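Local structure of putative polyphosphate kinase 2 (Pseudomonas aeruginosa PAO1, 3CZP) at residues L85-P88 against P89-F93; A316-R319 against V320-A323; Q344-L347 against W348-R352. The protein catalyses the magnesium-dependent transfer of phosphate from inorganic polyphosphate to AMP, giving ADP, and works as a homodimer of chains with two fused PPK2 domains. All coordinates share one frame; numbering follows the deposited sequence. Where two conformers were deposited one is given.

Contact 1: residues L85-P88 against P89-F93; sequences LERP and PQWRF
Arg87 lays the aliphatic part of its side chain across the indole of Trp91, four residues on. CD comes nearest: it stands over the face of the ring in a CH-pi contact, with Arg87 CD 3.3 Å from the centroid of the six-membered ring of Trp91. The guanidinium continues past that spot, where Arg87 CZ lies 4.7 Å from the same centroid, an off-centre cation-pi contact with the two planes 28° apart. The indole reaches this place because CG of Trp91 is anti to its backbone N (chi1 -176°), which turns the ring back over the preceding loop. Beyond the ring the guanidinium is held by the carbonyl of Glu83, to which Arg87 NH1 is hydrogen-bonded. Pro88, which buries the most surface here, is the first residue of a type I turn, closed by a bond of 3.1 Å from Trp91 N to Pro88 O with an N-H...O angle of 149°. The carbonyl of Pro88 is also tied by water to Arg92. The water donates to Pro88 O at 2.8 Å and accepts from Arg92 NE at 3.1 Å. A second water joins Arg87 O to Arg92 NH2, and both waters meet the guanidinium of Arg92 at its edge and in its plane, which should help to fix its rotation. In the fold the turn joins helix 82-85 to helix 91-96. Pro88 packs on Leu399 and Tyr402 of helix 382-402, and both Pro88 and Trp91 touch Trp351 of helix 348-351, so this bend in the first PPK2 region faces helices of the second.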
ATOM      1  N   LEU A  85      14.424  -2.960   3.344  1.00 23.37           N
ATOM      2  CA  LEU A  85      15.734  -2.852   3.979  1.00 23.69           C
ATOM      3  C   LEU A  85      15.939  -1.555   4.754  1.00 22.53           C
ATOM      4  O   LEU A  85      16.742  -1.516   5.698  1.00 21.12           O
ATOM      5  CB  LEU A  85      16.855  -2.864   2.908  1.00 24.03           C
ATOM      6  CG  LEU A  85      17.242  -4.149   2.190  1.00 24.77           C
ATOM      7  CD1 LEU A  85      18.255  -3.807   1.021  1.00 27.78           C
ATOM      8  CD2 LEU A  85      17.816  -5.096   3.166  1.00 22.76           C
ATOM      9  N   GLU A  86      15.296  -0.481   4.306  1.00 21.14           N
ATOM     10  CA  GLU A  86      15.369   0.819   5.007  1.00 22.57           C
ATOM     11  C   GLU A  86      14.334   1.007   6.147  1.00 20.70           C
ATOM     12  O   GLU A  86      14.209   2.101   6.722  1.00 20.12           O
ATOM     13  CB  GLU A  86      15.178   1.949   3.994  1.00 22.96           C
ATOM     14  CG  GLU A  86      16.310   2.065   2.971  1.00 29.42           C
ATOM     15  CD  GLU A  86      17.697   2.157   3.607  1.00 36.93           C
ATOM     16  OE1 GLU A  86      17.802   2.718   4.730  1.00 42.52           O
ATOM     17  OE2 GLU A  86      18.684   1.655   2.989  1.00 40.65           O
ATOM     18  N   ARG A  87      13.644  -0.064   6.476  1.00 19.27           N
ATOM     19  CA  ARG A  87      12.676  -0.067   7.554  1.00 20.23           C
ATOM     20  C   ARG A  87      12.961  -1.232   8.545  1.00 20.37           C
ATOM     21  O   ARG A  87      13.680  -2.159   8.212  1.00 20.94           O
ATOM     22  CB  ARG A  87      11.283  -0.172   6.948  1.00 20.38           C
ATOM     23  CG  ARG A  87      10.829   1.138   6.296  1.00 20.87           C
ATOM     24  CD  ARG A  87       9.493   1.036   5.640  1.00 20.79           C
ATOM     25  NE  ARG A  87       9.059   2.289   5.076  1.00 19.92           N
ATOM     26  CZ  ARG A  87       9.513   2.829   3.950  1.00 22.43           C
ATOM     27  NH1 ARG A  87      10.480   2.262   3.271  1.00 23.88           N
ATOM     28  NH2 ARG A  87       9.062   4.004   3.586  1.00 24.85           N
ATOM     29  N   PRO A  88      12.376  -1.194   9.758  1.00 19.86           N
ATOM     30  CA  PRO A  88      12.651  -2.296  10.675  1.00 19.67           C
ATOM     31  C   PRO A  88      12.256  -3.657  10.093  1.00 18.45           C
ATOM     32  O   PRO A  88      11.380  -3.701   9.230  1.00 18.56           O
ATOM     33  CB  PRO A  88      11.840  -1.949  11.901  1.00 19.15           C
ATOM     34  CG  PRO A  88      11.578  -0.424  11.770  1.00 18.07           C
ATOM     35  CD  PRO A  88      11.500  -0.161  10.356  1.00 20.34           C
ATOM     36  N   PRO A  89      13.036  -4.707  10.410  1.00 19.50           N
ATOM     37  CA  PRO A  89      12.846  -6.029   9.816  1.00 20.27           C
ATOM     38  C   PRO A  89      11.424  -6.558   9.794  1.00 20.06           C
ATOM     39  O   PRO A  89      11.101  -7.296   8.876  1.00 20.79           O
ATOM     40  CB  PRO A  89      13.734  -6.964  10.671  1.00 20.31           C
ATOM     41  CG  PRO A  89      14.411  -6.120  11.663  1.00 19.64           C
ATOM     42  CD  PRO A  89      14.275  -4.692  11.219  1.00 19.16           C
ATOM     43  N   GLN A  90      10.634  -6.237  10.802  1.00 20.73           N
ATOM     44  CA  GLN A  90       9.261  -6.722  10.925  1.00 21.08           C
ATOM     45  C   GLN A  90       8.267  -6.105   9.875  1.00 22.31           C
ATOM     46  O   GLN A  90       7.275  -6.749   9.480  1.00 21.58           O
ATOM     47  CB  GLN A  90       8.741  -6.439  12.352  1.00 22.15           C
ATOM     48  CG  GLN A  90       7.595  -7.413  12.757  1.00 24.48           C
ATOM     49  CD  GLN A  90       7.213  -7.354  14.221  1.00 22.62           C
ATOM     50  OE1 GLN A  90       6.389  -6.535  14.589  1.00 24.80           O
ATOM     51  NE2 GLN A  90       7.745  -8.291  15.051  1.00 29.74           N
ATOM     52  N   TRP A  91       8.569  -4.892   9.417  1.00 21.57           N
ATOM     53  CA  TRP A  91       7.713  -4.138   8.505  1.00 21.24           C
ATOM     54  C   TRP A  91       7.323  -4.934   7.266  1.00 21.02           C
ATOM     55  O   TRP A  91       6.190  -4.900   6.823  1.00 20.88           O
ATOM     56  CB  TRP A  91       8.442  -2.849   8.126  1.00 22.38           C
ATOM     57  CG  TRP A  91       7.653  -1.909   7.258  1.00 23.02           C
ATOM     58  CD1 TRP A  91       6.757  -0.937   7.672  1.00 22.71           C
ATOM     59  CD2 TRP A  91       7.732  -1.808   5.844  1.00 23.53           C
ATOM     60  NE1 TRP A  91       6.258  -0.281   6.577  1.00 22.36           N
ATOM     61  CE2 TRP A  91       6.848  -0.787   5.447  1.00 25.67           C
ATOM     62  CE3 TRP A  91       8.524  -2.418   4.885  1.00 20.79           C
ATOM     63  CZ2 TRP A  91       6.709  -0.409   4.112  1.00 26.08           C
ATOM     64  CZ3 TRP A  91       8.368  -2.073   3.571  1.00 22.78           C
ATOM     65  CH2 TRP A  91       7.477  -1.080   3.183  1.00 24.76           C
ATOM     66  N   ARG A  92       8.279  -5.609   6.663  1.00 21.81           N
ATOM     67  CA  ARG A  92       8.019  -6.312   5.441  1.00 22.18           C
ATOM     68  C   ARG A  92       7.035  -7.448   5.584  1.00 21.69           C
ATOM     69  O   ARG A  92       6.378  -7.840   4.594  1.00 22.56           O
ATOM     70  CB  ARG A  92       9.291  -6.899   4.915  1.00 21.74           C
ATOM     71  CG  ARG A  92       9.835  -7.976   5.751  1.00 21.67           C
ATOM     72  CD  ARG A  92      11.169  -8.466   5.154  1.00 23.37           C
ATOM     73  NE  ARG A  92      12.201  -7.515   5.534  1.00 25.46           N
ATOM     74  CZ  ARG A  92      13.496  -7.668   5.289  1.00 28.69           C
ATOM     75  NH1 ARG A  92      13.950  -8.741   4.642  1.00 29.97           N
ATOM     76  NH2 ARG A  92      14.340  -6.760   5.740  1.00 29.05           N
ATOM     77  N   PHE A  93       6.976  -8.060   6.772  1.00 20.69           N
ATOM     78  CA  PHE A  93       5.957  -9.077   7.022  1.00 20.50           C
ATOM     79  C   PHE A  93       4.588  -8.426   7.209  1.00 21.46           C
ATOM     80  O   PHE A  93       3.539  -8.876   6.672  1.00 22.44           O
ATOM     81  CB  PHE A  93       6.331  -9.886   8.264  1.00 21.15           C
ATOM     82  CG  PHE A  93       7.641 -10.589   8.131  1.00 20.74           C
ATOM     83  CD1 PHE A  93       7.850 -11.481   7.091  1.00 22.34           C
ATOM     84  CD2 PHE A  93       8.651 -10.375   9.026  1.00 21.27           C
ATOM     85  CE1 PHE A  93       9.040 -12.109   6.938  1.00 19.98           C
ATOM     86  CE2 PHE A  93       9.864 -11.038   8.868  1.00 19.80           C
ATOM     87  CZ  PHE A  93      10.031 -11.892   7.809  1.00 21.03           C
TER
HETATM   88  O   HOH W   1       6.123   2.556   6.074  1.00 40.11           O
HETATM   89  O   HOH W   2      15.037  -4.386   7.211  1.00 40.30           O
HETATM   90  O   HOH W   3      11.533  -4.642   6.561  1.00 23.99           O

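Contact 2: residues A316-R319 against V320-A323; sequences AIRR and VTDA
Ala316 accepts a weak hydrogen bond from Val320, and Ile317 follows with a sound one, Thr321 N to Ile317 O at 3.1 Å, lying in the carbonyl plane. Arg318 carries most of the polar chemistry. Its carbonyl receives Asp322 N at 2.8 Å, while its side chain, bent at chi2 and chi3 (-149° and 67°), curls forward to the carboxylate of the same residue. Arg318 NH2 meets Asp322 OD2 at 2.8 Å in a nearly straight bond (160°), in the guanidinium plane and on the syn lone pair of the oxygen; the bonds from Arg318 NE to both carboxylate oxygens are weak. Arg319 runs alongside Asp322 and touches it through carbon, with Arg319 CD 3.7 Å from Asp322 OD2. Its guanidinium is laid against that of Arg318, whose NH2 sits over its centre, and the nearby carboxylate probably eases the pairing of the two cations. Glu65 of the second subunit packs against Asp322. An Arg and an Asp four residues apart, bridged by their side chains, form a classic i to i+4 salt bridge, here in the region of the helix that follows the first strand of the domain's parallel sheet, as in P-loop kinases.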
ATOM      1  N   ALA A 316       1.402  22.867  18.452  1.00 31.15           N
ATOM      2  CA  ALA A 316       2.746  22.318  18.788  1.00 31.10           C
ATOM      3  C   ALA A 316       3.373  21.649  17.585  1.00 30.83           C
ATOM      4  O   ALA A 316       4.572  21.786  17.335  1.00 32.02           O
ATOM      5  CB  ALA A 316       2.720  21.356  19.998  1.00 29.37           C
ATOM      6  N   ILE A 317       2.578  20.905  16.838  1.00 30.97           N
ATOM      7  CA  ILE A 317       3.101  20.186  15.679  1.00 30.27           C
ATOM      8  C   ILE A 317       3.620  21.174  14.636  1.00 29.90           C
ATOM      9  O   ILE A 317       4.654  20.946  14.018  1.00 29.71           O
ATOM     10  CB  ILE A 317       1.992  19.285  15.043  1.00 30.19           C
ATOM     11  CG1 ILE A 317       1.806  18.000  15.821  1.00 30.43           C
ATOM     12  CG2 ILE A 317       2.251  18.953  13.592  1.00 31.66           C
ATOM     13  CD1 ILE A 317       0.690  17.169  15.324  1.00 25.98           C
ATOM     14  N   ARG A 318       2.914  22.267  14.429  1.00 29.64           N
ATOM     15  CA  ARG A 318       3.334  23.179  13.375  1.00 30.54           C
ATOM     16  C   ARG A 318       4.604  23.966  13.729  1.00 29.95           C
ATOM     17  O   ARG A 318       5.338  24.369  12.837  1.00 28.98           O
ATOM     18  CB  ARG A 318       2.222  24.151  12.964  1.00 31.10           C
ATOM     19  CG  ARG A 318       2.260  24.488  11.423  1.00 31.54           C
ATOM     20  CD  ARG A 318       1.774  25.871  11.132  1.00 33.53           C
ATOM     21  NE  ARG A 318       2.680  26.896  11.659  1.00 37.13           N
ATOM     22  CZ  ARG A 318       2.359  28.173  11.837  1.00 37.54           C
ATOM     23  NH1 ARG A 318       1.141  28.637  11.551  1.00 41.48           N
ATOM     24  NH2 ARG A 318       3.258  29.010  12.325  1.00 37.24           N
ATOM     25  N   ARG A 319       4.843  24.221  15.014  1.00 29.76           N
ATOM     26  CA  ARG A 319       6.096  24.887  15.409  1.00 29.83           C
ATOM     27  C   ARG A 319       7.325  23.948  15.189  1.00 29.01           C
ATOM     28  O   ARG A 319       8.460  24.421  15.004  1.00 27.46           O
ATOM     29  CB  ARG A 319       6.033  25.406  16.840  1.00 29.86           C
ATOM     30  CG  ARG A 319       4.981  26.534  17.122  1.00 31.51           C
ATOM     31  CD  ARG A 319       4.904  27.505  15.982  1.00 33.39           C
ATOM     32  NE  ARG A 319       3.790  28.436  16.096  1.00 35.13           N
ATOM     33  CZ  ARG A 319       2.512  28.157  15.838  1.00 35.69           C
ATOM     34  NH1 ARG A 319       2.135  26.956  15.428  1.00 36.71           N
ATOM     35  NH2 ARG A 319       1.602  29.112  15.975  1.00 34.34           N
ATOM     36  N   VAL A 320       7.090  22.639  15.205  1.00 28.68           N
ATOM     37  CA  VAL A 320       8.131  21.666  14.804  1.00 29.58           C
ATOM     38  C   VAL A 320       8.313  21.728  13.288  1.00 29.51           C
ATOM     39  O   VAL A 320       9.435  21.822  12.795  1.00 32.04           O
ATOM     40  CB  VAL A 320       7.736  20.221  15.235  1.00 29.80           C
ATOM     41  CG1 VAL A 320       8.715  19.133  14.655  1.00 28.11           C
ATOM     42  CG2 VAL A 320       7.640  20.169  16.751  1.00 29.81           C
ATOM     43  N   THR A 321       7.223  21.690  12.540  1.00 30.06           N
ATOM     44  CA  THR A 321       7.328  21.646  11.068  1.00 29.82           C
ATOM     45  C   THR A 321       7.948  22.940  10.550  1.00 29.97           C
ATOM     46  O   THR A 321       8.661  22.901   9.559  1.00 30.39           O
ATOM     47  CB  THR A 321       5.948  21.327  10.321  1.00 28.22           C
ATOM     48  OG1 THR A 321       4.970  22.303  10.621  1.00 29.67           O
ATOM     49  CG2 THR A 321       5.383  19.972  10.720  1.00 29.65           C
ATOM     50  N   ASP A 322       7.654  24.062  11.224  1.00 29.29           N
ATOM     51  CA  ASP A 322       8.171  25.408  10.874  1.00 30.03           C
ATOM     52  C   ASP A 322       9.681  25.440  10.843  1.00 30.05           C
ATOM     53  O   ASP A 322      10.273  26.232  10.117  1.00 30.87           O
ATOM     54  CB  ASP A 322       7.673  26.447  11.891  1.00 30.13           C
ATOM     55  CG  ASP A 322       6.239  26.976  11.609  1.00 31.92           C
ATOM     56  OD1 ASP A 322       5.601  26.634  10.585  1.00 34.50           O
ATOM     57  OD2 ASP A 322       5.757  27.803  12.433  1.00 29.15           O
ATOM     58  N   ALA A 323      10.304  24.585  11.657  1.00 29.60           N
ATOM     59  CA  ALA A 323      11.741  24.412  11.707  1.00 29.48           C
ATOM     60  C   ALA A 323      12.347  23.749  10.447  1.00 29.15           C
ATOM     61  O   ALA A 323      13.522  23.915  10.162  1.00 29.55           O
ATOM     62  CB  ALA A 323      12.117  23.579  12.966  1.00 28.81           C
TER

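Contact 3: residues Q344-L347 against W348-R352; sequences QPYL and WRFWR
Leu347 O is gripped by two backbone donors. Trp351 N lies 2.9 Å from Leu347 O in an almost straight bond (174°), and Phe350 N approaches the same Leu347 O at 2.9 Å from well above the carbonyl plane, with a more bent N-H (132°). One turn earlier Trp348 N closes a type I turn onto Pro345 O at 3.0 Å, so the short helix 348-351 starts directly from the loop. Side chains pack round this start. Gln344 folds over the indole of Trp348: its chi1 (-64°) sets CG above the ring, with Gln344 CG 3.7 Å from the centroid of the five-membered ring of Trp348, and the bend at chi2 then folds the amide back, so that it lies stacked almost parallel to the indole. The amide is held beyond the ring by a bond from NE2 to the carbonyl of Leu97. Tyr346 and Phe350 form a T-shaped pair in which the edge of Phe350 points at the face of Tyr346. The nearest atoms are Tyr346 CZ and Phe350 CE2 at 3.7 Å, while the hydroxyl of Tyr346 is fixed by hydrogen bonding to Trp367 and Arg370. Leu347 adds CD2 against Phe350, 3.9 Å from its CD2. The largely buried groups thus divide their work: backbone N-H groups serve the carbonyls of Pro345 and Leu347, and flat groups meet by face and edge, while the hydroxyl of Tyr346 and the amide of Gln344 find polar partners beyond the rings that cover them.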
ATOM      1  N   GLN A 344      -7.402  -5.795   8.729  1.00 20.63           N
ATOM      2  CA  GLN A 344      -6.035  -6.200   9.179  1.00 20.17           C
ATOM      3  C   GLN A 344      -5.936  -6.058  10.709  1.00 20.54           C
ATOM      4  O   GLN A 344      -6.785  -5.435  11.337  1.00 21.08           O
ATOM      5  CB  GLN A 344      -5.043  -5.307   8.511  1.00 19.67           C
ATOM      6  CG  GLN A 344      -5.010  -5.444   7.048  1.00 20.04           C
ATOM      7  CD  GLN A 344      -4.199  -6.674   6.604  1.00 15.00           C
ATOM      8  OE1 GLN A 344      -3.536  -7.301   7.422  1.00 15.68           O
ATOM      9  NE2 GLN A 344      -4.288  -7.023   5.357  1.00 15.97           N
ATOM     10  N   PRO A 345      -4.931  -6.680  11.339  1.00 20.88           N
ATOM     11  CA  PRO A 345      -4.764  -6.495  12.767  1.00 21.20           C
ATOM     12  C   PRO A 345      -4.410  -5.041  13.123  1.00 20.18           C
ATOM     13  O   PRO A 345      -3.818  -4.324  12.323  1.00 20.86           O
ATOM     14  CB  PRO A 345      -3.569  -7.377  13.099  1.00 19.75           C
ATOM     15  CG  PRO A 345      -2.932  -7.585  11.875  1.00 20.12           C
ATOM     16  CD  PRO A 345      -3.922  -7.599  10.819  1.00 20.35           C
ATOM     17  N   TYR A 346      -4.801  -4.644  14.314  1.00 20.57           N
ATOM     18  CA  TYR A 346      -4.683  -3.258  14.786  1.00 21.72           C
ATOM     19  C   TYR A 346      -3.401  -2.493  14.385  1.00 22.40           C
ATOM     20  O   TYR A 346      -3.503  -1.404  13.806  1.00 25.02           O
ATOM     21  CB  TYR A 346      -4.840  -3.219  16.309  1.00 22.27           C
ATOM     22  CG  TYR A 346      -4.795  -1.830  16.896  1.00 22.97           C
ATOM     23  CD1 TYR A 346      -5.811  -0.892  16.615  1.00 23.58           C
ATOM     24  CD2 TYR A 346      -3.778  -1.445  17.739  1.00 23.25           C
ATOM     25  CE1 TYR A 346      -5.768   0.431  17.150  1.00 24.77           C
ATOM     26  CE2 TYR A 346      -3.755  -0.154  18.292  1.00 25.17           C
ATOM     27  CZ  TYR A 346      -4.751   0.764  18.002  1.00 25.55           C
ATOM     28  OH  TYR A 346      -4.685   2.044  18.552  1.00 25.07           O
ATOM     29  N   LEU A 347      -2.209  -3.032  14.654  1.00 21.04           N
ATOM     30  CA  LEU A 347      -0.959  -2.233  14.406  1.00 21.23           C
ATOM     31  C   LEU A 347      -0.596  -2.091  12.959  1.00 21.06           C
ATOM     32  O   LEU A 347       0.278  -1.310  12.629  1.00 21.96           O
ATOM     33  CB  LEU A 347       0.234  -2.815  15.172  1.00 20.79           C
ATOM     34  CG  LEU A 347       0.084  -2.625  16.698  1.00 21.23           C
ATOM     35  CD1 LEU A 347       1.111  -3.409  17.485  1.00 17.87           C
ATOM     36  CD2 LEU A 347      -0.001  -1.049  17.068  1.00 20.47           C
ATOM     37  N   TRP A 348      -1.185  -2.904  12.082  1.00 20.37           N
ATOM     38  CA  TRP A 348      -0.952  -2.802  10.641  1.00 21.14           C
ATOM     39  C   TRP A 348      -1.072  -1.372  10.100  1.00 21.22           C
ATOM     40  O   TRP A 348      -0.237  -0.922   9.289  1.00 19.83           O
ATOM     41  CB  TRP A 348      -1.914  -3.774   9.913  1.00 20.87           C
ATOM     42  CG  TRP A 348      -1.707  -3.902   8.440  1.00 18.78           C
ATOM     43  CD1 TRP A 348      -0.967  -4.840   7.766  1.00 19.95           C
ATOM     44  CD2 TRP A 348      -2.349  -3.116   7.437  1.00 17.64           C
ATOM     45  NE1 TRP A 348      -1.042  -4.641   6.415  1.00 16.24           N
ATOM     46  CE2 TRP A 348      -1.910  -3.602   6.179  1.00 19.85           C
ATOM     47  CE3 TRP A 348      -3.252  -2.049   7.473  1.00 18.32           C
ATOM     48  CZ2 TRP A 348      -2.342  -3.043   4.971  1.00 18.64           C
ATOM     49  CZ3 TRP A 348      -3.715  -1.523   6.258  1.00 19.06           C
ATOM     50  CH2 TRP A 348      -3.242  -2.015   5.033  1.00 22.09           C
ATOM     51  N   ARG A 349      -2.108  -0.674  10.550  1.00 20.84           N
ATOM     52  CA  ARG A 349      -2.362   0.695  10.125  0.50 21.63           C
ATOM     53  C   ARG A 349      -1.222   1.624  10.519  1.00 21.96           C
ATOM     54  O   ARG A 349      -0.966   2.608   9.826  1.00 24.04           O
ATOM     55  CB  ARG A 349      -3.680   1.203  10.714  0.50 21.50           C
ATOM     56  CG  ARG A 349      -3.778   1.064  12.225  0.50 20.80           C
ATOM     57  CD  ARG A 349      -5.172   1.411  12.722  0.50 22.61           C
ATOM     58  NE  ARG A 349      -6.058   0.250  12.722  0.50 22.98           N
ATOM     59  CZ  ARG A 349      -7.209   0.188  13.384  0.50 23.97           C
ATOM     60  NH1 ARG A 349      -7.618   1.224  14.104  0.50 23.42           N
ATOM     61  NH2 ARG A 349      -7.951  -0.909  13.327  0.50 24.99           N
ATOM     62  N   PHE A 350      -0.544   1.318  11.622  1.00 21.60           N
ATOM     63  CA  PHE A 350       0.564   2.164  12.065  1.00 21.29           C
ATOM     64  C   PHE A 350       1.868   1.793  11.429  1.00 22.20           C
ATOM     65  O   PHE A 350       2.611   2.672  11.040  1.00 23.82           O
ATOM     66  CB  PHE A 350       0.645   2.149  13.592  1.00 21.43           C
ATOM     67  CG  PHE A 350      -0.642   2.578  14.177  1.00 18.53           C
ATOM     68  CD1 PHE A 350      -1.004   3.890  14.080  1.00 16.42           C
ATOM     69  CD2 PHE A 350      -1.529   1.653  14.727  1.00 19.32           C
ATOM     70  CE1 PHE A 350      -2.241   4.329  14.574  1.00 19.03           C
ATOM     71  CE2 PHE A 350      -2.781   2.090  15.230  1.00 17.24           C
ATOM     72  CZ  PHE A 350      -3.133   3.389  15.094  1.00 18.70           C
ATOM     73  N   TRP A 351       2.147   0.498  11.331  1.00 20.50           N
ATOM     74  CA  TRP A 351       3.362   0.024  10.662  1.00 21.38           C
ATOM     75  C   TRP A 351       3.525   0.593   9.237  1.00 21.95           C
ATOM     76  O   TRP A 351       4.662   0.746   8.725  1.00 23.90           O
ATOM     77  CB  TRP A 351       3.387  -1.528  10.652  1.00 20.65           C
ATOM     78  CG  TRP A 351       4.076  -2.147  11.825  1.00 20.04           C
ATOM     79  CD1 TRP A 351       3.469  -2.734  12.905  1.00 20.12           C
ATOM     80  CD2 TRP A 351       5.481  -2.179  12.087  1.00 18.19           C
ATOM     81  NE1 TRP A 351       4.418  -3.163  13.801  1.00 21.62           N
ATOM     82  CE2 TRP A 351       5.662  -2.866  13.304  1.00 20.33           C
ATOM     83  CE3 TRP A 351       6.615  -1.706  11.404  1.00 17.65           C
ATOM     84  CZ2 TRP A 351       6.934  -3.081  13.864  1.00 21.71           C
ATOM     85  CZ3 TRP A 351       7.859  -1.925  11.962  1.00 20.16           C
ATOM     86  CH2 TRP A 351       8.011  -2.616  13.165  1.00 19.04           C
ATOM     87  N   ARG A 352       2.407   0.758   8.553  1.00 22.62           N
ATOM     88  CA  ARG A 352       2.366   1.173   7.159  1.00 24.80           C
ATOM     89  C   ARG A 352       2.867   2.589   7.045  1.00 24.90           C
ATOM     90  O   ARG A 352       3.271   3.010   5.991  1.00 26.42           O
ATOM     91  CB  ARG A 352       0.941   1.033   6.556  1.00 24.35           C
ATOM     92  CG  ARG A 352       0.033   2.142   6.973  1.00 27.90           C
ATOM     93  CD  ARG A 352      -1.430   1.985   6.586  1.00 28.97           C
ATOM     94  NE  ARG A 352      -1.690   1.978   5.138  1.00 34.13           N
ATOM     95  CZ  ARG A 352      -2.922   2.059   4.618  1.00 36.03           C
ATOM     96  NH1 ARG A 352      -3.988   2.169   5.406  1.00 38.23           N
ATOM     97  NH2 ARG A 352      -3.117   1.996   3.310  1.00 37.45           N
TER
HETATM   98  O   HOH W   4      -8.456  -3.688  13.261  1.00 39.03           O
HETATM   99  O   HOH W   5      -5.110  -2.110  11.115  1.00 27.09           O

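In the fold
From the N terminus, contact 1 closes the bend between helices 82-85 and 91-96 in the first PPK2 region. Contact 2 comes later, along helix 313-321 of the second region, and contact 3 closes the bend that opens helix 348-351. All three stand in series; none nests in or crosses another. Contacts 1 and 3 have like sequences (RPPQWRF and QPYLWRF) and matching layouts, consistent with equivalent bends of two fused domains. They meet: Trp91 NE1 lies 2.9 Å from Trp351 O, joining the two regions near the middle of the chain. Contact 2 is remote, its centre about 26 Å from that of contact 3, beside the second subunit.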